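Local atomic coordinates of octopine dehydrogenase (Pecten maximus, PDB entry 3C7A), a protein that catalyses the NADH-dependent reductive condensation of L-arginine with pyruvate to form D-octopine, and the reverse oxidation. Residues T52-V55 with T61-E64; K254-A259 with G339-A344; V307-A312 with N323-E328. All blocks are in the same frame, centred on the assembly; numbering follows the deposited sequence.

Interaction 1. Residues T52-V55 with T61-E64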
loop_
_atom_site.group_PDB
_atom_site.type_symbol
_atom_site.label_atom_id
_atom_site.label_comp_id
_atom_site.label_asym_id
_atom_site.label_seq_id
_atom_site.Cartn_x
_atom_site.Cartn_y
_atom_site.Cartn_z
ATOM N N THR A 52 16.092 20.630 -0.499
ATOM C CA THR A 52 17.167 19.886 0.177
ATOM C C THR A 52 16.697 18.572 0.822
ATOM O O THR A 52 15.721 18.553 1.577
ATOM C CB THR A 52 17.876 20.765 1.250
ATOM O OG1 THR A 52 18.191 22.050 0.698
ATOM C CG2 THR A 52 19.163 20.106 1.743
ATOM N N VAL A 53 17.407 17.484 0.514
ATOM C CA VAL A 53 17.173 16.171 1.128
ATOM C C VAL A 53 18.397 15.752 1.958
ATOM O O VAL A 53 19.512 15.680 1.437
ATOM C CB VAL A 53 16.857 15.076 0.063
ATOM C CG1 VAL A 53 16.585 13.727 0.727
ATOM C CG2 VAL A 53 15.670 15.481 -0.812
ATOM N N ILE A 54 18.177 15.481 3.246
ATOM C CA ILE A 54 19.249 15.066 4.162
ATOM C C ILE A 54 19.183 13.558 4.426
ATOM O O ILE A 54 18.167 13.049 4.909
ATOM C CB ILE A 54 19.195 15.844 5.507
ATOM C CG1 ILE A 54 19.155 17.355 5.256
ATOM C CG2 ILE A 54 20.389 15.479 6.397
ATOM C CD1 ILE A 54 18.619 18.166 6.421
ATOM N N VAL A 55 20.273 12.858 4.112
ATOM C CA VAL A 55 20.322 11.393 4.198
ATOM C C VAL A 55 21.262 10.902 5.308
ATOM O O VAL A 55 22.461 11.189 5.290
ATOM C CB VAL A 55 20.726 10.753 2.835
ATOM C CG1 VAL A 55 20.780 9.232 2.935
ATOM C CG2 VAL A 55 19.762 11.172 1.728
ATOM N N THR A 61 27.391 9.502 9.577
ATOM C CA THR A 61 27.530 10.765 8.848
ATOM C C THR A 61 26.242 11.133 8.099
ATOM O O THR A 61 25.282 10.358 8.090
ATOM C CB THR A 61 28.714 10.715 7.849
ATOM O OG1 THR A 61 28.611 9.539 7.036
ATOM C CG2 THR A 61 30.048 10.703 8.588
ATOM N N GLN A 62 26.233 12.315 7.482
ATOM C CA GLN A 62 25.073 12.810 6.734
ATOM C C GLN A 62 25.461 13.374 5.364
ATOM O O GLN A 62 26.516 13.996 5.216
ATOM C CB GLN A 62 24.317 13.874 7.542
ATOM C CG GLN A 62 23.586 13.339 8.773
ATOM C CD GLN A 62 22.744 14.392 9.481
ATOM O OE1 GLN A 62 22.981 15.594 9.350
ATOM N NE2 GLN A 62 21.755 13.938 10.244
ATOM N N THR A 63 24.596 13.154 4.373
ATOM C CA THR A 63 24.809 13.641 3.004
ATOM C C THR A 63 23.629 14.511 2.547
ATOM O O THR A 63 22.471 14.184 2.817
ATOM C CB THR A 63 25.006 12.465 2.008
ATOM O OG1 THR A 63 25.889 11.488 2.576
ATOM C CG2 THR A 63 25.590 12.953 0.686
ATOM N N GLU A 64 23.936 15.612 1.859
ATOM C CA GLU A 64 22.919 16.543 1.349
ATOM C C GLU A 64 22.752 16.459 -0.172
ATOM O O GLU A 64 23.735 16.332 -0.905
ATOM C CB GLU A 64 23.259 17.987 1.742
ATOM C CG GLU A 64 23.012 18.337 3.208
ATOM C CD GLU A 64 23.101 19.836 3.485
ATOM O OE1 GLU A 64 23.882 20.538 2.804
ATOM O OE2 GLU A 64 22.389 20.314 4.394
#
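Val55 and Thr63 form an antiparallel hydrogen-bonded pair, and Ile54 faces Glu64 in the adjoining non-hydrogen-bonded pair, with the axes of the two short strands 4.7 Å apart. The N-H...O bonds are reciprocal: Val55 N reaches Thr63 O at 2.9 Å with an N-H...O angle of 166°, while Thr63 N returns to Val55 O at 3.0 Å. CA-H...O contacts flank this pair: Glu64 CA lies 3.5 Å from Val53 O, and Gln62 CA approaches Val55 O. On the face carrying Ile54 and Glu64, the closer side-chain contacts run diagonally, Ile54 to Gln62 and Glu64 to Thr52, rather than straight across the pair. Ile54 CG2, anti to its own backbone N because chi1 is -52°, meets Gln62 OE1 at 3.9 Å, a methyl beside an amide oxygen. This is the beta hairpin of strands 51-56 and 62-67, and strand 156-171 runs parallel to the first of them on its other side, with Ile54 bonded through its backbone to Val157 and Val159. Glu64 stretches out beyond CG and brings OE2 to 4.2 Å from Thr52 CG2. The polar ends of Gln62 and Thr63 are held by the turn: Gln62 NE2 bonds Asn56 OD1, and Thr63 OG1 bonds Glu57 OE2. On the face shared by Val55 and Thr63, the isopropyl group of Val55 rests against the opposite backbone, its CB 3.8 Å from Thr63 O.

Interaction 2. Residues K254-A259 with G339-A344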
loop_
_atom_site.group_PDB
_atom_site.type_symbol
_atom_site.label_atom_id
_atom_site.label_comp_id
_atom_site.label_asym_id
_atom_site.label_seq_id
_atom_site.Cartn_x
_atom_site.Cartn_y
_atom_site.Cartn_z
ATOM N N LYS A 254 -3.401 -19.492 2.153
ATOM C CA LYS A 254 -2.891 -20.603 1.342
ATOM C C LYS A 254 -3.996 -21.386 0.626
ATOM O O LYS A 254 -3.823 -21.790 -0.527
ATOM C CB LYS A 254 -2.031 -21.546 2.193
ATOM C CG LYS A 254 -0.603 -21.050 2.412
ATOM C CD LYS A 254 0.056 -21.661 3.645
ATOM C CE LYS A 254 0.620 -23.058 3.389
ATOM N NZ LYS A 254 -0.387 -24.133 3.632
ATOM N N ASP A 255 -5.123 -21.589 1.313
ATOM C CA ASP A 255 -6.291 -22.272 0.743
ATOM C C ASP A 255 -6.826 -21.579 -0.516
ATOM O O ASP A 255 -7.216 -22.246 -1.480
ATOM C CB ASP A 255 -7.417 -22.387 1.781
ATOM C CG ASP A 255 -7.096 -23.364 2.909
ATOM O OD1 ASP A 255 -6.281 -24.292 2.714
ATOM O OD2 ASP A 255 -7.680 -23.204 4.002
ATOM N N VAL A 256 -6.837 -20.246 -0.499
ATOM C CA VAL A 256 -7.321 -19.439 -1.627
ATOM C C VAL A 256 -6.395 -19.548 -2.849
ATOM O O VAL A 256 -6.868 -19.697 -3.981
ATOM C CB VAL A 256 -7.533 -17.947 -1.218
ATOM C CG1 VAL A 256 -7.969 -17.098 -2.410
ATOM C CG2 VAL A 256 -8.562 -17.838 -0.099
ATOM N N ALA A 257 -5.086 -19.485 -2.607
ATOM C CA ALA A 257 -4.080 -19.565 -3.671
ATOM C C ALA A 257 -4.095 -20.907 -4.415
ATOM O O ALA A 257 -3.980 -20.937 -5.644
ATOM C CB ALA A 257 -2.690 -19.273 -3.111
ATOM N N ASN A 258 -4.238 -22.004 -3.668
ATOM C CA ASN A 258 -4.288 -23.354 -4.244
ATOM C C ASN A 258 -5.519 -23.605 -5.118
ATOM O O ASN A 258 -5.448 -24.351 -6.098
ATOM C CB ASN A 258 -4.205 -24.422 -3.143
ATOM C CG ASN A 258 -2.801 -24.583 -2.571
ATOM O OD1 ASN A 258 -1.802 -24.344 -3.251
ATOM N ND2 ASN A 258 -2.724 -25.005 -1.314
ATOM N N ALA A 259 -6.639 -22.981 -4.755
ATOM C CA ALA A 259 -7.898 -23.124 -5.495
ATOM C C ALA A 259 -7.875 -22.423 -6.858
ATOM O O ALA A 259 -8.480 -22.910 -7.818
ATOM C CB ALA A 259 -9.068 -22.623 -4.655
ATOM N N GLY A 339 -13.708 -10.548 -1.350
ATOM C CA GLY A 339 -14.294 -10.610 -2.693
ATOM C C GLY A 339 -13.673 -11.665 -3.595
ATOM O O GLY A 339 -14.380 -12.337 -4.354
ATOM N N VAL A 340 -12.351 -11.806 -3.511
ATOM C CA VAL A 340 -11.603 -12.817 -4.269
ATOM C C VAL A 340 -11.961 -14.235 -3.798
ATOM O O VAL A 340 -12.124 -15.145 -4.618
ATOM C CB VAL A 340 -10.062 -12.578 -4.182
ATOM C CG1 VAL A 340 -9.286 -13.656 -4.941
ATOM C CG2 VAL A 340 -9.698 -11.193 -4.713
ATOM N N ALA A 341 -12.095 -14.404 -2.483
ATOM C CA ALA A 341 -12.452 -15.693 -1.879
ATOM C C ALA A 341 -13.843 -16.191 -2.291
ATOM O O ALA A 341 -14.026 -17.388 -2.534
ATOM C CB ALA A 341 -12.338 -15.622 -0.359
ATOM N N ILE A 342 -14.807 -15.269 -2.368
ATOM C CA ILE A 342 -16.179 -15.583 -2.789
ATOM C C ILE A 342 -16.218 -16.126 -4.224
ATOM O O ILE A 342 -16.898 -17.119 -4.499
ATOM C CB ILE A 342 -17.134 -14.356 -2.632
ATOM C CG1 ILE A 342 -17.353 -14.031 -1.148
ATOM C CG2 ILE A 342 -18.482 -14.609 -3.322
ATOM C CD1 ILE A 342 -18.083 -12.715 -0.887
ATOM N N ALA A 343 -15.474 -15.477 -5.119
ATOM C CA ALA A 343 -15.381 -15.888 -6.523
ATOM C C ALA A 343 -14.746 -17.271 -6.712
ATOM O O ALA A 343 -15.056 -17.974 -7.678
ATOM C CB ALA A 343 -14.625 -14.839 -7.332
ATOM N N ALA A 344 -13.864 -17.653 -5.787
ATOM C CA ALA A 344 -13.177 -18.947 -5.840
ATOM C C ALA A 344 -13.933 -20.065 -5.108
ATOM O O ALA A 344 -13.639 -21.249 -5.299
ATOM C CB ALA A 344 -11.754 -18.817 -5.296
#
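Two helices of the alpha-helical domain, 240-263 and 330-344, meet where Val256 points toward the second helix and touches Val340 and Ala341. The fork of Val256 does the touching, one methyl for each partner. Its CG1 lies 4.5 Å from Val340 CG1, and its CG2 lies 4.4 Å from Ala341 CB. With chi1 at 177°, CG1 stands anti to the backbone N while CG2 sits beside it, and this is how the two branches are divided between successive residues of the other helix. Val340 takes the same rotamer, offering CG1 and leaving CG2 on the side away from Val256. Between segments 254-259 and 339-344 the side-chain contacts are apolar, and no hydrogen bond joins the two. The small residue at position 341 lets the backbones come close, with Val256 CA and Ala341 CA 6.4 Å apart. One helical turn on from each of these residues the seam continues as a loose approach: Ala259 CB and Ala344 CB both point across and stand 4.7 Å apart. Ala344 lies at the C-terminal end of its helix, where its N still bonds Val340 O at 3.3 Å. Just past that end the chain remains close, and Ala259 touches Val346. Elsewhere on helix 330-344, Gly339 O accepts a hydrogen bond from Gln384 NE2 and Ile342 packs on Leu372.

Interaction 3. Residues V307-A312 with N323-E328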
loop_
_atom_site.group_PDB
_atom_site.type_symbol
_atom_site.label_atom_id
_atom_site.label_comp_id
_atom_site.label_asym_id
_atom_site.label_seq_id
_atom_site.Cartn_x
_atom_site.Cartn_y
_atom_site.Cartn_z
ATOM N N VAL A 307 4.187 1.092 21.758
ATOM C CA VAL A 307 2.959 0.973 22.573
ATOM C C VAL A 307 1.654 1.322 21.836
ATOM O O VAL A 307 1.677 1.877 20.735
ATOM C CB VAL A 307 3.045 1.828 23.880
ATOM C CG1 VAL A 307 4.106 1.279 24.830
ATOM C CG2 VAL A 307 3.301 3.305 23.564
ATOM N N HIS A 308 0.526 0.991 22.471
ATOM C CA HIS A 308 -0.823 1.309 21.983
ATOM C C HIS A 308 -1.134 2.816 22.022
ATOM O O HIS A 308 -0.573 3.540 22.849
ATOM C CB HIS A 308 -1.874 0.572 22.826
ATOM C CG HIS A 308 -2.103 -0.853 22.420
ATOM N ND1 HIS A 308 -1.359 -1.900 22.919
ATOM C CD2 HIS A 308 -3.011 -1.405 21.581
ATOM C CE1 HIS A 308 -1.790 -3.035 22.395
ATOM N NE2 HIS A 308 -2.792 -2.762 21.580
ATOM N N PRO A 309 -2.029 3.294 21.129
ATOM C CA PRO A 309 -2.545 4.666 21.237
ATOM C C PRO A 309 -3.639 4.799 22.308
ATOM O O PRO A 309 -4.590 4.010 22.318
ATOM C CB PRO A 309 -3.109 4.939 19.840
ATOM C CG PRO A 309 -3.478 3.601 19.303
ATOM C CD PRO A 309 -2.580 2.584 19.956
ATOM N N VAL A 310 -3.495 5.787 23.195
ATOM C CA VAL A 310 -4.407 5.977 24.341
ATOM C C VAL A 310 -4.829 7.443 24.565
ATOM O O VAL A 310 -4.273 8.356 23.948
ATOM C CB VAL A 310 -3.810 5.406 25.671
ATOM C CG1 VAL A 310 -3.666 3.885 25.611
ATOM C CG2 VAL A 310 -2.476 6.074 26.017
ATOM N N LYS A 311 -5.809 7.648 25.452
ATOM C CA LYS A 311 -6.277 8.990 25.847
ATOM C C LYS A 311 -6.682 9.059 27.331
ATOM O O LYS A 311 -6.962 8.030 27.953
ATOM C CB LYS A 311 -7.425 9.466 24.942
ATOM C CG LYS A 311 -8.701 8.631 25.021
ATOM C CD LYS A 311 -9.745 9.120 24.026
ATOM C CE LYS A 311 -10.990 8.246 24.062
ATOM N NZ LYS A 311 -12.014 8.691 23.077
ATOM N N ALA A 312 -6.721 10.274 27.882
ATOM C CA ALA A 312 -6.938 10.495 29.323
ATOM C C ALA A 312 -8.398 10.397 29.774
ATOM O O ALA A 312 -9.281 11.028 29.189
ATOM C CB ALA A 312 -6.344 11.838 29.745
ATOM N N ASN A 323 -8.080 6.374 14.120
ATOM C CA ASN A 323 -6.915 6.932 13.507
ATOM C C ASN A 323 -7.041 6.260 12.184
ATOM O O ASN A 323 -8.050 6.456 11.554
ATOM C CB ASN A 323 -5.654 6.521 14.252
ATOM C CG ASN A 323 -5.859 5.325 15.119
ATOM O OD1 ASN A 323 -6.490 4.403 14.740
ATOM N ND2 ASN A 323 -5.362 5.381 16.315
ATOM N N ARG A 324 -6.070 5.457 11.775
ATOM C CA ARG A 324 -6.056 4.872 10.449
ATOM C C ARG A 324 -5.764 3.377 10.390
ATOM O O ARG A 324 -5.801 2.779 9.327
ATOM C CB ARG A 324 -5.148 5.669 9.502
ATOM C CG ARG A 324 -5.693 7.029 9.074
ATOM C CD ARG A 324 -4.808 7.745 8.082
ATOM N NE ARG A 324 -5.335 9.050 7.706
ATOM C CZ ARG A 324 -4.636 9.949 7.030
ATOM N NH1 ARG A 324 -5.125 11.126 6.741
ATOM N NH2 ARG A 324 -3.417 9.662 6.676
ATOM N N TYR A 325 -5.542 2.772 11.547
ATOM C CA TYR A 325 -5.339 1.321 11.641
ATOM C C TYR A 325 -6.522 0.520 11.088
ATOM O O TYR A 325 -6.343 -0.590 10.583
ATOM C CB TYR A 325 -5.070 0.889 13.090
ATOM C CG TYR A 325 -3.695 1.232 13.632
ATOM C CD1 TYR A 325 -3.554 2.069 14.739
ATOM C CD2 TYR A 325 -2.535 0.709 13.052
ATOM C CE1 TYR A 325 -2.298 2.384 15.254
ATOM C CE2 TYR A 325 -1.271 1.019 13.558
ATOM C CZ TYR A 325 -1.162 1.858 14.660
ATOM O OH TYR A 325 0.079 2.172 15.169
ATOM N N LEU A 326 -7.725 1.085 11.194
ATOM C CA LEU A 326 -8.947 0.412 10.748
ATOM C C LEU A 326 -9.626 1.107 9.564
ATOM O O LEU A 326 -10.246 0.445 8.730
ATOM C CB LEU A 326 -9.939 0.256 11.910
ATOM C CG LEU A 326 -9.540 -0.572 13.142
ATOM C CD1 LEU A 326 -10.567 -0.401 14.254
ATOM C CD2 LEU A 326 -9.351 -2.053 12.812
ATOM N N THR A 327 -9.503 2.433 9.494
ATOM C CA THR A 327 -10.162 3.223 8.444
ATOM C C THR A 327 -9.547 3.039 7.048
ATOM O O THR A 327 -10.175 3.379 6.041
ATOM C CB THR A 327 -10.233 4.734 8.801
ATOM O OG1 THR A 327 -8.915 5.240 9.047
ATOM C CG2 THR A 327 -11.102 4.961 10.036
ATOM N N GLU A 328 -8.327 2.504 6.998
ATOM C CA GLU A 328 -7.653 2.188 5.735
ATOM C C GLU A 328 -7.535 0.677 5.497
ATOM O O GLU A 328 -7.852 0.193 4.410
ATOM C CB GLU A 328 -6.268 2.850 5.668
ATOM C CG GLU A 328 -6.283 4.332 5.280
ATOM C CD GLU A 328 -5.948 4.576 3.811
ATOM O OE1 GLU A 328 -4.800 4.294 3.400
ATOM O OE2 GLU A 328 -6.825 5.070 3.070
HETATM O O HOH W 1 0.296 3.373 18.100
#
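Van der Waals contact across the two segments rests on one atom, Pro309 CG. It makes an apolar contact with Tyr325 CE1 at 4.4 Å, approaching the phenol ring obliquely, and lies 4.0 Å from Asn323 ND2, with the proline and asparagine side chains crossing at about a right angle. In Asn323 chi1 is only 19°, which leaves CG nearly eclipsing the backbone N, and from there the amide nitrogen is turned to the proline. No direct hydrogen bond joins the segments; water does the bridging. One molecule lies 3.2 Å from Tyr325 OH and makes a weak bond, as donor, to Val307 O. Pro309 leads into the two-stranded antiparallel hairpin 310-313 and 316-319, and its backbone bonds Asp320, just past the second strand, whereas Asn323 and Tyr325 belong to the loop that leads on to helix 330-344. Within that loop, Thr327 OG1 donates to a lone pair of Asn323 O at 2.9 Å, closing a turn of the chain that includes Arg324, a residue that binds NAD(+). The ring contacts have partners outside the segments: Tyr325 makes an edge-to-face contact with His212 of the active site, and His308 packs edge-to-face with both Phe234 and Trp220.

Interactions 1 and 3 lie at different distances from the cofactor. Interaction 1 belongs to the nucleotide-binding part of the chain, with the side chain of Val53 about 8 Å from that of Cys148, which binds NAD(+), but about 13 Å from the bound NAD itself. Interaction 3 approaches from the helical domain: the side chain of Tyr325 is about 4 Å from that of His212 and about 9 Å from the bound NAD. Interaction 2 is more remote, although Val256 lies about 11 Å, side chain to side chain, from Met206 of the arginine site. Interaction 3 is nested in the loop that interaction 2 closes, yet their centres are 31 Å apart. Interactions 1 and 2 lie on opposite sides of the chain's centre.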